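Local coordinates for protein nigerythrin (Desulfovibrio vulgaris subsp. vulgaris, PDB 1YV1) that reduces hydrogen peroxide as an NADH peroxidase in vitro, working as a homodimer that carries diiron and rubredoxin-type iron centres, at residues M1-Q6 and I191-K196; A35-E40 and Y91-V96; Y59-R64 and D169-C174; P175-I180 and E187-C192. One frame throughout, in Å; residues are numbered along the deposited sequence.

Contact 1. Residues M1-Q6 and I191-K196; sequences MKVRAQ and ICFRPK. With FE2 (Fe (II) ion), chain E.
F193 of the rubredoxin-like domain lies against the N-terminal segment M1-Q6. Its CZ atom, the far end of the ring, is 3.5 Å from the carbonyl O of R4 and equally close to the backbone C of Q6. The carbonyl O of A5 lies at the ring edge, near the plane, 4.1 Å from F193 CZ. V3 meets the same ring obliquely, with its CG1 4.1 Å from F193 CE1. V3 CG1 stands anti to the backbone N (chi1 178°), which brings it to the ring. Apart from V3 CG1, the atoms of M1-Q6 nearest the ring are backbone atoms. F193 also makes a cation-pi contact with K188.

At the other end, M1 and I191 cross at about a right angle. Both side chains are apolar where they touch, and both also pack on helix 136-161, M1 on V151 and I191 on R144 and L147.

No hydrogen bond joins the two segments. The N-terminal segment is held by other partners: R4 NH2 bonds to N12 O, and K2 NZ forms a salt bridge with D167 of the second subunit. The 191-196 loop is anchored by C192, whose SG binds the ferrous iron at 2.3 Å. The N-terminus thus packs on the loop that carries one iron ligand. The closest side-chain pair is M1 SD with I191 CG1, 3.8 Å apart.

Contact 2. Residues A35-E40 and Y91-V96; sequences AAIAGE and YEKPTV. With FE2 (Fe (II) ion), chain C.
I37 has its CG2 anti to the backbone N and its CG1 beside it (chi1 -72°), and both branches meet Y91. Y91 CG is anti to its own backbone N (chi1 170°), which points the hydroxyl at I37; the two side chains come from opposite directions. The closest approach is I37 CG2 to Y91 OH, 3.4 Å. The CD1 atom of I37 reaches the ring obliquely, 3.9 Å from Y91 CE2. P94 crosses I37 at about a right angle and places its CD 4.0 Å from I37 CG2.

Beside I37, the methyl CG1 of V96 packs 4.2 Å from the carbonyl O of A38. The backbone N of K93 sits over one face of the Y91 ring.

This joins helix 29-56 of the ferritin-like diiron domain to the loop between helices 60-87 and 104-132. Y91 also packs on V84 and K34, and V96 on T41 and A45.

E40, on the same helix, does not touch the 91-96 loop; its OE1 and OE2 both bind the ferrous iron, OE2 at 2.3 Å, and OE2 also accepts a hydrogen bond from Y123 OH. E73, H76 and E149 complete the protein ligands of this iron, and a water sits 2.4 Å from it.

No hydrogen bond links the two segments; apolar contact holds the loop to the flank of a helix that supplies a chelating carboxylate.

Contact 3. Residues Y59-R64 and D169-C174; sequences YEQIAR and DKFHLC. With FE2 (Fe (II) ion), chain E.
The guanidinium of R64 meets the carbonyl O of D169 at its edge, in its own plane. The E60 carboxylate also lies at the edge and in plane. The contact ties helix 60-87 of the ferritin-like domain to the segment that leads into strand 171-173 of the rubredoxin-like domain. R64 grips D169 O end-on: NH1 and NH2 both donate, each at 3.2 Å from that oxygen. NH1 lies in the carbonyl plane on a lone pair, while NH2 is tilted 28° from it. E60 is held side-on, with R64 NE 3.0 Å from E60 OE1 and R64 NH2 bonded to E60 OE2. This salt bridge within the helix helps fix the rotation of the guanidinium.

Q61 NE2 gives D169 O a third hydrogen bond, also 3.2 Å long. One carbonyl oxygen thus accepts from three donors. The Q61 amide also bonds through NE2 to D167 OD1. Its chain is extended, with CG anti to the backbone N (chi1 180°), and this carries the amide out to D169.

The F171 ring packs against the aliphatic part of Q61. It crosses the Q61 side chain at about a right angle, with amide and ring planes 57° apart, and R64 NH1 approaches it obliquely. I180 and L65 also touch F171. The D169 carboxylate turns elsewhere, to a salt bridge with K182. Strand 171-173 then leads to C174, an iron ligand. F171 CE1 sits 3.6 Å from Q61 CG and 3.4 Å from Q61 O.

Contact 4. Residues P175-I180 and E187-C192; sequences PICGYI and EKCPIC. With FE2 (Fe (II) ion), chain E.
C177 faces C192, and Y179 faces C189, each pair with CA atoms 6.9 Å apart; between C177 and Y179, G178 has a positive phi (90°), where a CB would jam against the carbonyl O of C177. These are the two cysteine loops of a rubredoxin-like iron site. C177, C189 and C192 each bind the ferrous iron through SG at 2.3 Å, and C174 is the fourth ligand. C177 SG and C189 SG lie 3.4 Å apart as neighbouring ligands of the iron.

P190 CD lies over one face of the Y179 ring in a CH-pi contact, 3.4 Å from the centroid and 15° off the normal. C189 SG makes an oblique sulfur-aromatic contact, 4.6 Å from the same centroid. Y179 OH is hydrogen-bonded to H181 ND1. I191 CG2 packs on C177, 3.7 Å from its SG.

The backbone N of C192 donates to C189 SG, 3.5 Å away, and the N of I191 does so weakly. Such N-H...S bonds probably stabilise thiolate charge and so influence the redox potential. C177 O and G178 O accept hydrogen bonds from diiron ligands H76 and H152. These bonds offer a plausible path for electrons between the two iron sites.

Contacts 1, 3 and 4 meet at one iron. C174 of contact 3, C177 and C189 of contact 4, and C192, shared by contacts 1 and 4, bind it. Contacts 1 and 4 have centres about 7 Å apart and are joined by a probable hydrogen bond from C189 N to R194 O, 2.8 Å long. Contacts 3 and 4 meet through C174 N and Y179 O, 2.9 Å apart. Contact 2 stands apart: its centre is about 28 Å from that of contact 1, and it carries a ligand of the diiron site. The side chain of C177 lies about 10 Å from another bound iron, so contact 4 brings the two kinds of centre close.

Contact 1. Residues M1-Q6 and I191-K196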
loop_
_atom_site.group_PDB
_atom_site.type_symbol
_atom_site.label_atom_id
_atom_site.label_comp_id
_atom_site.label_asym_id
_atom_site.label_seq_id
_atom_site.Cartn_x
_atom_site.Cartn_y
_atom_site.Cartn_z
ATOM N N MET A 1 5.654 -2.380 -11.271
ATOM C CA MET A 1 4.934 -3.460 -12.005
ATOM C C MET A 1 5.746 -3.955 -13.194
ATOM O O MET A 1 6.137 -3.176 -14.066
ATOM C CB MET A 1 3.580 -2.955 -12.496
ATOM C CG MET A 1 2.702 -4.049 -13.071
ATOM S SD MET A 1 1.174 -3.378 -13.713
ATOM C CE MET A 1 0.568 -4.758 -14.666
ATOM N N LYS A 2 5.981 -5.262 -13.226
ATOM C CA LYS A 2 6.755 -5.888 -14.284
ATOM C C LYS A 2 5.961 -6.081 -15.571
ATOM O O LYS A 2 4.737 -6.232 -15.551
ATOM C CB LYS A 2 7.285 -7.237 -13.788
ATOM C CG LYS A 2 8.180 -7.106 -12.563
ATOM C CD LYS A 2 8.411 -8.436 -11.857
ATOM C CE LYS A 2 9.163 -9.426 -12.725
ATOM N NZ LYS A 2 9.470 -10.671 -11.964
ATOM N N VAL A 3 6.676 -6.065 -16.690
ATOM C CA VAL A 3 6.070 -6.252 -18.001
ATOM C C VAL A 3 5.952 -7.745 -18.288
ATOM O O VAL A 3 6.956 -8.459 -18.298
ATOM C CB VAL A 3 6.931 -5.609 -19.110
ATOM C CG1 VAL A 3 6.300 -5.860 -20.470
ATOM C CG2 VAL A 3 7.077 -4.116 -18.860
ATOM N N ARG A 4 4.725 -8.208 -18.510
ATOM C CA ARG A 4 4.463 -9.612 -18.810
ATOM C C ARG A 4 4.554 -9.811 -20.321
ATOM O O ARG A 4 4.662 -8.840 -21.073
ATOM C CB ARG A 4 3.063 -10.013 -18.323
ATOM C CG ARG A 4 2.858 -9.949 -16.809
ATOM C CD ARG A 4 1.390 -10.194 -16.443
ATOM N NE ARG A 4 0.924 -11.508 -16.881
ATOM C CZ ARG A 4 -0.349 -11.895 -16.882
ATOM N NH1 ARG A 4 -1.300 -11.067 -16.466
ATOM N NH2 ARG A 4 -0.673 -13.111 -17.309
ATOM N N ALA A 5 4.509 -11.065 -20.761
ATOM C CA ALA A 5 4.582 -11.378 -22.185
ATOM C C ALA A 5 3.305 -10.919 -22.878
ATOM O O ALA A 5 3.284 -10.700 -24.090
ATOM C CB ALA A 5 4.773 -12.877 -22.385
ATOM N N GLN A 6 2.238 -10.778 -22.101
ATOM C CA GLN A 6 0.961 -10.339 -22.644
ATOM C C GLN A 6 0.337 -9.255 -21.777
ATOM O O GLN A 6 0.683 -9.101 -20.604
ATOM C CB GLN A 6 -0.008 -11.517 -22.753
ATOM C CG GLN A 6 -0.248 -12.257 -21.446
ATOM C CD GLN A 6 0.906 -13.167 -21.076
ATOM O OE1 GLN A 6 1.250 -14.087 -21.820
ATOM N NE2 GLN A 6 1.512 -12.915 -19.921
ATOM N N ILE A 191 0.900 -2.178 -18.377
ATOM C CA ILE A 191 -0.542 -2.370 -18.412
ATOM C C ILE A 191 -1.103 -2.408 -19.833
ATOM O O ILE A 191 -1.921 -3.271 -20.147
ATOM C CB ILE A 191 -1.271 -1.265 -17.603
ATOM C CG1 ILE A 191 -0.939 -1.419 -16.115
ATOM C CG2 ILE A 191 -2.782 -1.347 -17.831
ATOM C CD1 ILE A 191 -1.521 -0.336 -15.233
ATOM N N CYS A 192 -0.661 -1.490 -20.692
ATOM C CA CYS A 192 -1.169 -1.446 -22.065
ATOM C C CYS A 192 -0.098 -1.506 -23.155
ATOM O O CYS A 192 -0.420 -1.428 -24.345
ATOM C CB CYS A 192 -2.022 -0.191 -22.268
ATOM S SG CYS A 192 -1.083 1.355 -22.281
ATOM N N PHE A 193 1.162 -1.635 -22.749
ATOM C CA PHE A 193 2.296 -1.731 -23.674
ATOM C C PHE A 193 2.654 -0.455 -24.434
ATOM O O PHE A 193 3.455 -0.484 -25.371
ATOM C CB PHE A 193 2.069 -2.877 -24.670
ATOM C CG PHE A 193 2.252 -4.250 -24.074
ATOM C CD1 PHE A 193 2.415 -4.420 -22.701
ATOM C CD2 PHE A 193 2.259 -5.375 -24.890
ATOM C CE1 PHE A 193 2.582 -5.690 -22.152
ATOM C CE2 PHE A 193 2.424 -6.650 -24.352
ATOM C CZ PHE A 193 2.586 -6.808 -22.981
ATOM N N ARG A 194 2.072 0.663 -24.024
ATOM C CA ARG A 194 2.355 1.942 -24.660
ATOM C C ARG A 194 3.850 2.244 -24.538
ATOM O O ARG A 194 4.410 2.204 -23.446
ATOM C CB ARG A 194 1.557 3.049 -23.967
ATOM C CG ARG A 194 1.595 4.399 -24.665
ATOM C CD ARG A 194 0.804 4.355 -25.953
ATOM N NE ARG A 194 0.515 5.690 -26.469
ATOM C CZ ARG A 194 -0.339 5.929 -27.457
ATOM N NH1 ARG A 194 -0.981 4.919 -28.031
ATOM N NH2 ARG A 194 -0.559 7.172 -27.867
ATOM N N PRO A 195 4.524 2.529 -25.666
ATOM C CA PRO A 195 5.956 2.832 -25.616
ATOM C C PRO A 195 6.237 4.075 -24.769
ATOM O O PRO A 195 5.427 5.000 -24.712
ATOM C CB PRO A 195 6.312 3.037 -27.084
ATOM C CG PRO A 195 5.387 2.082 -27.774
ATOM C CD PRO A 195 4.079 2.327 -27.056
ATOM N N LYS A 196 7.398 4.086 -24.124
ATOM C CA LYS A 196 7.811 5.189 -23.263
ATOM C C LYS A 196 7.837 6.562 -23.941
ATOM O O LYS A 196 7.620 7.586 -23.288
ATOM C CB LYS A 196 9.193 4.877 -22.680
ATOM C CG LYS A 196 9.802 5.992 -21.848
ATOM C CD LYS A 196 11.204 5.623 -21.394
ATOM C CE LYS A 196 11.843 6.749 -20.595
ATOM N NZ LYS A 196 13.274 6.459 -20.294
HETATM FE FE FE2 E . -0.575 2.287 -20.254
#

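Contact 2. Residues A35-E40 and Y91-V96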
loop_
_atom_site.group_PDB
_atom_site.type_symbol
_atom_site.label_atom_id
_atom_site.label_comp_id
_atom_site.label_asym_id
_atom_site.label_seq_id
_atom_site.Cartn_x
_atom_site.Cartn_y
_atom_site.Cartn_z
ATOM N N ALA A 35 -20.783 6.106 -11.088
ATOM C CA ALA A 35 -20.258 6.064 -9.729
ATOM C C ALA A 35 -18.734 6.132 -9.769
ATOM O O ALA A 35 -18.108 6.790 -8.936
ATOM C CB ALA A 35 -20.713 4.788 -9.026
ATOM N N ALA A 36 -18.142 5.449 -10.744
ATOM C CA ALA A 36 -16.690 5.450 -10.882
ATOM C C ALA A 36 -16.208 6.856 -11.227
ATOM O O ALA A 36 -15.236 7.343 -10.654
ATOM C CB ALA A 36 -16.266 4.462 -11.957
ATOM N N ILE A 37 -16.892 7.512 -12.159
ATOM C CA ILE A 37 -16.516 8.866 -12.546
ATOM C C ILE A 37 -16.578 9.801 -11.341
ATOM O O ILE A 37 -15.695 10.639 -11.149
ATOM C CB ILE A 37 -17.432 9.397 -13.667
ATOM C CG1 ILE A 37 -17.105 8.676 -14.974
ATOM C CG2 ILE A 37 -17.252 10.904 -13.832
ATOM C CD1 ILE A 37 -18.076 8.979 -16.095
ATOM N N ALA A 38 -17.618 9.654 -10.526
ATOM C CA ALA A 38 -17.767 10.488 -9.338
ATOM C C ALA A 38 -16.574 10.253 -8.412
ATOM O O ALA A 38 -16.003 11.197 -7.865
ATOM C CB ALA A 38 -19.071 10.151 -8.618
ATOM N N GLY A 39 -16.201 8.986 -8.248
ATOM C CA GLY A 39 -15.070 8.653 -7.398
ATOM C C GLY A 39 -13.761 9.179 -7.957
ATOM O O GLY A 39 -12.911 9.671 -7.214
ATOM N N GLU A 40 -13.602 9.071 -9.273
ATOM C CA GLU A 40 -12.400 9.542 -9.953
ATOM C C GLU A 40 -12.288 11.056 -9.822
ATOM O O GLU A 40 -11.196 11.602 -9.649
ATOM C CB GLU A 40 -12.410 9.154 -11.431
ATOM C CG GLU A 40 -12.352 7.667 -11.699
ATOM C CD GLU A 40 -10.940 7.130 -11.550
ATOM O OE1 GLU A 40 -10.000 7.943 -11.557
ATOM O OE2 GLU A 40 -10.787 5.896 -11.437
ATOM N N TYR A 91 -25.475 13.069 -20.483
ATOM C CA TYR A 91 -24.802 12.968 -19.187
ATOM C C TYR A 91 -23.804 14.092 -18.906
ATOM O O TYR A 91 -22.992 14.444 -19.757
ATOM C CB TYR A 91 -24.087 11.623 -19.074
ATOM C CG TYR A 91 -23.174 11.513 -17.874
ATOM C CD1 TYR A 91 -23.685 11.362 -16.586
ATOM C CD2 TYR A 91 -21.791 11.573 -18.031
ATOM C CE1 TYR A 91 -22.831 11.272 -15.480
ATOM C CE2 TYR A 91 -20.937 11.486 -16.943
ATOM C CZ TYR A 91 -21.458 11.336 -15.674
ATOM O OH TYR A 91 -20.588 11.256 -14.610
ATOM N N GLU A 92 -23.873 14.637 -17.694
ATOM C CA GLU A 92 -22.981 15.711 -17.267
ATOM C C GLU A 92 -22.064 15.229 -16.146
ATOM O O GLU A 92 -22.534 14.706 -15.136
ATOM C CB GLU A 92 -23.798 16.916 -16.779
ATOM C CG GLU A 92 -22.988 17.949 -15.998
ATOM C CD GLU A 92 -23.818 19.151 -15.561
ATOM O OE1 GLU A 92 -25.045 18.998 -15.372
ATOM O OE2 GLU A 92 -23.234 20.245 -15.393
ATOM N N LYS A 93 -20.758 15.401 -16.329
ATOM C CA LYS A 93 -19.793 14.994 -15.314
ATOM C C LYS A 93 -19.984 15.828 -14.052
ATOM O O LYS A 93 -20.196 17.041 -14.121
ATOM C CB LYS A 93 -18.362 15.157 -15.836
ATOM C CG LYS A 93 -17.977 14.127 -16.885
ATOM C CD LYS A 93 -16.531 14.277 -17.331
ATOM C CE LYS A 93 -16.340 15.488 -18.226
ATOM N NZ LYS A 93 -14.931 15.602 -18.701
ATOM N N PRO A 94 -19.915 15.182 -12.878
ATOM C CA PRO A 94 -20.082 15.852 -11.587
ATOM C C PRO A 94 -18.898 16.733 -11.207
ATOM O O PRO A 94 -17.805 16.611 -11.763
ATOM C CB PRO A 94 -20.242 14.687 -10.606
ATOM C CG PRO A 94 -20.686 13.538 -11.470
ATOM C CD PRO A 94 -19.843 13.724 -12.695
ATOM N N THR A 95 -19.134 17.628 -10.256
ATOM C CA THR A 95 -18.091 18.510 -9.759
ATOM C C THR A 95 -17.968 18.197 -8.276
ATOM O O THR A 95 -18.970 18.140 -7.563
ATOM C CB THR A 95 -18.466 19.994 -9.926
ATOM O OG1 THR A 95 -19.690 20.257 -9.230
ATOM C CG2 THR A 95 -18.634 20.343 -11.397
ATOM N N VAL A 96 -16.744 17.972 -7.817
ATOM C CA VAL A 96 -16.511 17.667 -6.412
ATOM C C VAL A 96 -15.561 18.698 -5.822
ATOM O O VAL A 96 -14.517 19.002 -6.405
ATOM C CB VAL A 96 -15.901 16.257 -6.234
ATOM C CG1 VAL A 96 -16.823 15.210 -6.838
ATOM C CG2 VAL A 96 -14.530 16.192 -6.888
HETATM FE FE FE2 C . -8.522 6.278 -11.216
HETATM O O HOH W 1 -9.339 6.669 -9.037
#

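Contact 3. Residues Y59-R64 and D169-C174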
loop_
_atom_site.group_PDB
_atom_site.type_symbol
_atom_site.label_atom_id
_atom_site.label_comp_id
_atom_site.label_asym_id
_atom_site.label_seq_id
_atom_site.Cartn_x
_atom_site.Cartn_y
_atom_site.Cartn_z
ATOM N N TYR A 59 7.709 19.323 0.064
ATOM C CA TYR A 59 7.999 18.052 -0.594
ATOM C C TYR A 59 7.698 18.199 -2.083
ATOM O O TYR A 59 6.623 17.811 -2.540
ATOM C CB TYR A 59 7.131 16.933 -0.015
ATOM C CG TYR A 59 7.284 16.706 1.474
ATOM C CD1 TYR A 59 6.416 17.307 2.388
ATOM C CD2 TYR A 59 8.269 15.853 1.968
ATOM C CE1 TYR A 59 6.522 17.053 3.757
ATOM C CE2 TYR A 59 8.384 15.596 3.334
ATOM C CZ TYR A 59 7.507 16.195 4.220
ATOM O OH TYR A 59 7.604 15.916 5.568
ATOM N N GLU A 60 8.645 18.745 -2.839
ATOM C CA GLU A 60 8.431 18.963 -4.267
ATOM C C GLU A 60 8.240 17.691 -5.083
ATOM O O GLU A 60 7.381 17.648 -5.963
ATOM C CB GLU A 60 9.569 19.810 -4.863
ATOM C CG GLU A 60 10.885 19.081 -5.177
ATOM C CD GLU A 60 10.886 18.365 -6.529
ATOM O OE1 GLU A 60 10.291 18.892 -7.497
ATOM O OE2 GLU A 60 11.500 17.279 -6.631
ATOM N N GLN A 61 9.018 16.651 -4.799
ATOM C CA GLN A 61 8.870 15.421 -5.565
ATOM C C GLN A 61 7.535 14.751 -5.280
ATOM O O GLN A 61 6.870 14.273 -6.196
ATOM C CB GLN A 61 10.009 14.440 -5.283
ATOM C CG GLN A 61 9.871 13.142 -6.070
ATOM C CD GLN A 61 11.080 12.243 -5.946
ATOM O OE1 GLN A 61 11.557 11.976 -4.844
ATOM N NE2 GLN A 61 11.578 11.759 -7.079
ATOM N N ILE A 62 7.135 14.715 -4.014
ATOM C CA ILE A 62 5.860 14.099 -3.677
ATOM C C ILE A 62 4.733 14.903 -4.315
ATOM O O ILE A 62 3.738 14.338 -4.760
ATOM C CB ILE A 62 5.672 14.008 -2.150
ATOM C CG1 ILE A 62 6.637 12.960 -1.597
ATOM C CG2 ILE A 62 4.229 13.647 -1.812
ATOM C CD1 ILE A 62 6.631 12.844 -0.091
ATOM N N ALA A 63 4.898 16.221 -4.377
ATOM C CA ALA A 63 3.886 17.070 -4.992
ATOM C C ALA A 63 3.724 16.646 -6.450
ATOM O O ALA A 63 2.605 16.545 -6.957
ATOM C CB ALA A 63 4.307 18.533 -4.919
ATOM N N ARG A 64 4.846 16.402 -7.120
ATOM C CA ARG A 64 4.816 15.980 -8.517
ATOM C C ARG A 64 4.128 14.624 -8.672
ATOM O O ARG A 64 3.444 14.384 -9.669
ATOM C CB ARG A 64 6.235 15.930 -9.098
ATOM C CG ARG A 64 6.856 17.311 -9.286
ATOM C CD ARG A 64 8.184 17.273 -10.045
ATOM N NE ARG A 64 9.299 16.724 -9.274
ATOM C CZ ARG A 64 9.842 15.526 -9.476
ATOM N NH1 ARG A 64 9.380 14.724 -10.430
ATOM N NH2 ARG A 64 10.859 15.129 -8.727
ATOM N N ASP A 169 14.222 11.800 -9.586
ATOM C CA ASP A 169 13.490 11.001 -10.563
ATOM C C ASP A 169 12.212 11.708 -10.980
ATOM O O ASP A 169 11.560 12.378 -10.178
ATOM C CB ASP A 169 13.089 9.638 -9.991
ATOM C CG ASP A 169 14.218 8.632 -10.002
ATOM O OD1 ASP A 169 15.309 8.946 -10.522
ATOM O OD2 ASP A 169 14.004 7.515 -9.486
ATOM N N LYS A 170 11.856 11.548 -12.246
ATOM C CA LYS A 170 10.625 12.127 -12.752
ATOM C C LYS A 170 9.600 11.001 -12.742
ATOM O O LYS A 170 9.962 9.823 -12.714
ATOM C CB LYS A 170 10.814 12.643 -14.180
ATOM C CG LYS A 170 11.680 13.888 -14.275
ATOM C CD LYS A 170 11.777 14.390 -15.705
ATOM C CE LYS A 170 12.386 15.786 -15.759
ATOM N NZ LYS A 170 11.532 16.787 -15.052
ATOM N N PHE A 171 8.325 11.362 -12.734
ATOM C CA PHE A 171 7.267 10.364 -12.769
ATOM C C PHE A 171 6.686 10.390 -14.174
ATOM O O PHE A 171 6.199 11.423 -14.634
ATOM C CB PHE A 171 6.187 10.679 -11.734
ATOM C CG PHE A 171 6.673 10.594 -10.318
ATOM C CD1 PHE A 171 6.998 11.743 -9.607
ATOM C CD2 PHE A 171 6.844 9.355 -9.707
ATOM C CE1 PHE A 171 7.488 11.663 -8.307
ATOM C CE2 PHE A 171 7.335 9.264 -8.406
ATOM C CZ PHE A 171 7.658 10.420 -7.706
ATOM N N HIS A 172 6.758 9.252 -14.854
ATOM C CA HIS A 172 6.261 9.141 -16.218
ATOM C C HIS A 172 4.856 8.558 -16.238
ATOM O O HIS A 172 4.617 7.464 -15.730
ATOM C CB HIS A 172 7.224 8.281 -17.031
ATOM C CG HIS A 172 8.595 8.871 -17.140
ATOM N ND1 HIS A 172 8.872 9.961 -17.937
ATOM C CD2 HIS A 172 9.755 8.560 -16.513
ATOM C CE1 HIS A 172 10.143 10.295 -17.797
ATOM N NE2 HIS A 172 10.701 9.461 -16.939
ATOM N N LEU A 173 3.934 9.308 -16.831
ATOM C CA LEU A 173 2.533 8.918 -16.906
ATOM C C LEU A 173 2.120 8.408 -18.278
ATOM O O LEU A 173 2.354 9.076 -19.285
ATOM C CB LEU A 173 1.658 10.120 -16.543
ATOM C CG LEU A 173 0.142 9.952 -16.658
ATOM C CD1 LEU A 173 -0.348 9.014 -15.567
ATOM C CD2 LEU A 173 -0.534 11.307 -16.527
ATOM N N CYS A 174 1.499 7.230 -18.314
ATOM C CA CYS A 174 1.023 6.659 -19.570
ATOM C C CYS A 174 -0.286 7.368 -19.915
ATOM O O CYS A 174 -1.218 7.371 -19.118
ATOM C CB CYS A 174 0.763 5.161 -19.423
ATOM S SG CYS A 174 0.011 4.444 -20.902
HETATM FE FE FE2 E . -0.575 2.287 -20.254
#

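Contact 4. Residues P175-I180 and E187-C192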
loop_
_atom_site.group_PDB
_atom_site.type_symbol
_atom_site.label_atom_id
_atom_site.label_comp_id
_atom_site.label_asym_id
_atom_site.label_seq_id
_atom_site.Cartn_x
_atom_site.Cartn_y
_atom_site.Cartn_z
ATOM N N PRO A 175 -0.371 7.969 -21.113
ATOM C CA PRO A 175 -1.578 8.685 -21.541
ATOM C C PRO A 175 -2.798 7.811 -21.807
ATOM O O PRO A 175 -3.922 8.309 -21.869
ATOM C CB PRO A 175 -1.117 9.402 -22.805
ATOM C CG PRO A 175 -0.138 8.418 -23.386
ATOM C CD PRO A 175 0.659 7.996 -22.166
ATOM N N ILE A 176 -2.569 6.513 -21.951
ATOM C CA ILE A 176 -3.648 5.583 -22.251
ATOM C C ILE A 176 -4.345 4.954 -21.045
ATOM O O ILE A 176 -5.573 4.843 -21.030
ATOM C CB ILE A 176 -3.133 4.454 -23.184
ATOM C CG1 ILE A 176 -2.578 5.063 -24.477
ATOM C CG2 ILE A 176 -4.250 3.481 -23.504
ATOM C CD1 ILE A 176 -3.582 5.901 -25.240
ATOM N N CYS A 177 -3.582 4.566 -20.025
ATOM C CA CYS A 177 -4.184 3.907 -18.871
ATOM C C CYS A 177 -3.918 4.539 -17.510
ATOM O O CYS A 177 -4.515 4.136 -16.516
ATOM C CB CYS A 177 -3.736 2.447 -18.829
ATOM S SG CYS A 177 -1.985 2.250 -18.443
ATOM N N GLY A 178 -3.019 5.510 -17.451
ATOM C CA GLY A 178 -2.741 6.142 -16.172
ATOM C C GLY A 178 -1.637 5.484 -15.364
ATOM O O GLY A 178 -1.434 5.812 -14.195
ATOM N N TYR A 179 -0.930 4.540 -15.968
ATOM C CA TYR A 179 0.176 3.887 -15.288
ATOM C C TYR A 179 1.228 4.955 -15.002
ATOM O O TYR A 179 1.403 5.878 -15.794
ATOM C CB TYR A 179 0.781 2.807 -16.187
ATOM C CG TYR A 179 2.122 2.287 -15.718
ATOM C CD1 TYR A 179 2.216 1.418 -14.632
ATOM C CD2 TYR A 179 3.302 2.667 -16.361
ATOM C CE1 TYR A 179 3.451 0.935 -14.198
ATOM C CE2 TYR A 179 4.543 2.194 -15.936
ATOM C CZ TYR A 179 4.608 1.325 -14.856
ATOM O OH TYR A 179 5.822 0.832 -14.435
ATOM N N ILE A 180 1.919 4.829 -13.874
ATOM C CA ILE A 180 2.965 5.778 -13.512
ATOM C C ILE A 180 4.240 5.030 -13.178
ATOM O O ILE A 180 4.221 4.058 -12.420
ATOM C CB ILE A 180 2.571 6.636 -12.286
ATOM C CG1 ILE A 180 1.388 7.535 -12.647
ATOM C CG2 ILE A 180 3.768 7.481 -11.820
ATOM C CD1 ILE A 180 0.823 8.294 -11.469
ATOM N N GLU A 187 10.835 0.591 -20.701
ATOM C CA GLU A 187 10.687 0.756 -22.144
ATOM C C GLU A 187 9.239 0.972 -22.564
ATOM O O GLU A 187 8.966 1.681 -23.534
ATOM C CB GLU A 187 11.259 -0.461 -22.873
ATOM N N LYS A 188 8.311 0.355 -21.843
ATOM C CA LYS A 188 6.902 0.500 -22.176
ATOM C C LYS A 188 6.002 0.289 -20.966
ATOM O O LYS A 188 6.445 -0.174 -19.915
ATOM C CB LYS A 188 6.515 -0.493 -23.274
ATOM C CG LYS A 188 6.587 -1.951 -22.852
ATOM C CD LYS A 188 6.154 -2.871 -23.986
ATOM C CE LYS A 188 6.223 -4.334 -23.575
ATOM N NZ LYS A 188 5.858 -5.253 -24.693
ATOM N N CYS A 189 4.734 0.644 -21.129
ATOM C CA CYS A 189 3.744 0.494 -20.073
ATOM C C CYS A 189 3.424 -0.990 -19.868
ATOM O O CYS A 189 3.101 -1.700 -20.820
ATOM C CB CYS A 189 2.474 1.249 -20.455
ATOM S SG CYS A 189 1.158 1.108 -19.242
ATOM N N PRO A 190 3.516 -1.480 -18.622
ATOM C CA PRO A 190 3.222 -2.890 -18.349
ATOM C C PRO A 190 1.733 -3.213 -18.390
ATOM O O PRO A 190 1.345 -4.381 -18.436
ATOM C CB PRO A 190 3.824 -3.102 -16.965
ATOM C CG PRO A 190 3.594 -1.777 -16.313
ATOM C CD PRO A 190 3.989 -0.798 -17.404
ATOM N N ILE A 191 0.900 -2.178 -18.377
ATOM C CA ILE A 191 -0.542 -2.370 -18.412
ATOM C C ILE A 191 -1.103 -2.408 -19.833
ATOM O O ILE A 191 -1.921 -3.271 -20.147
ATOM C CB ILE A 191 -1.271 -1.265 -17.603
ATOM C CG1 ILE A 191 -0.939 -1.419 -16.115
ATOM C CG2 ILE A 191 -2.782 -1.347 -17.831
ATOM C CD1 ILE A 191 -1.521 -0.336 -15.233
ATOM N N CYS A 192 -0.661 -1.490 -20.692
ATOM C CA CYS A 192 -1.169 -1.446 -22.065
ATOM C C CYS A 192 -0.098 -1.506 -23.155
ATOM O O CYS A 192 -0.420 -1.428 -24.345
ATOM C CB CYS A 192 -2.022 -0.191 -22.268
ATOM S SG CYS A 192 -1.083 1.355 -22.281
HETATM FE FE FE2 E . -0.575 2.287 -20.254
#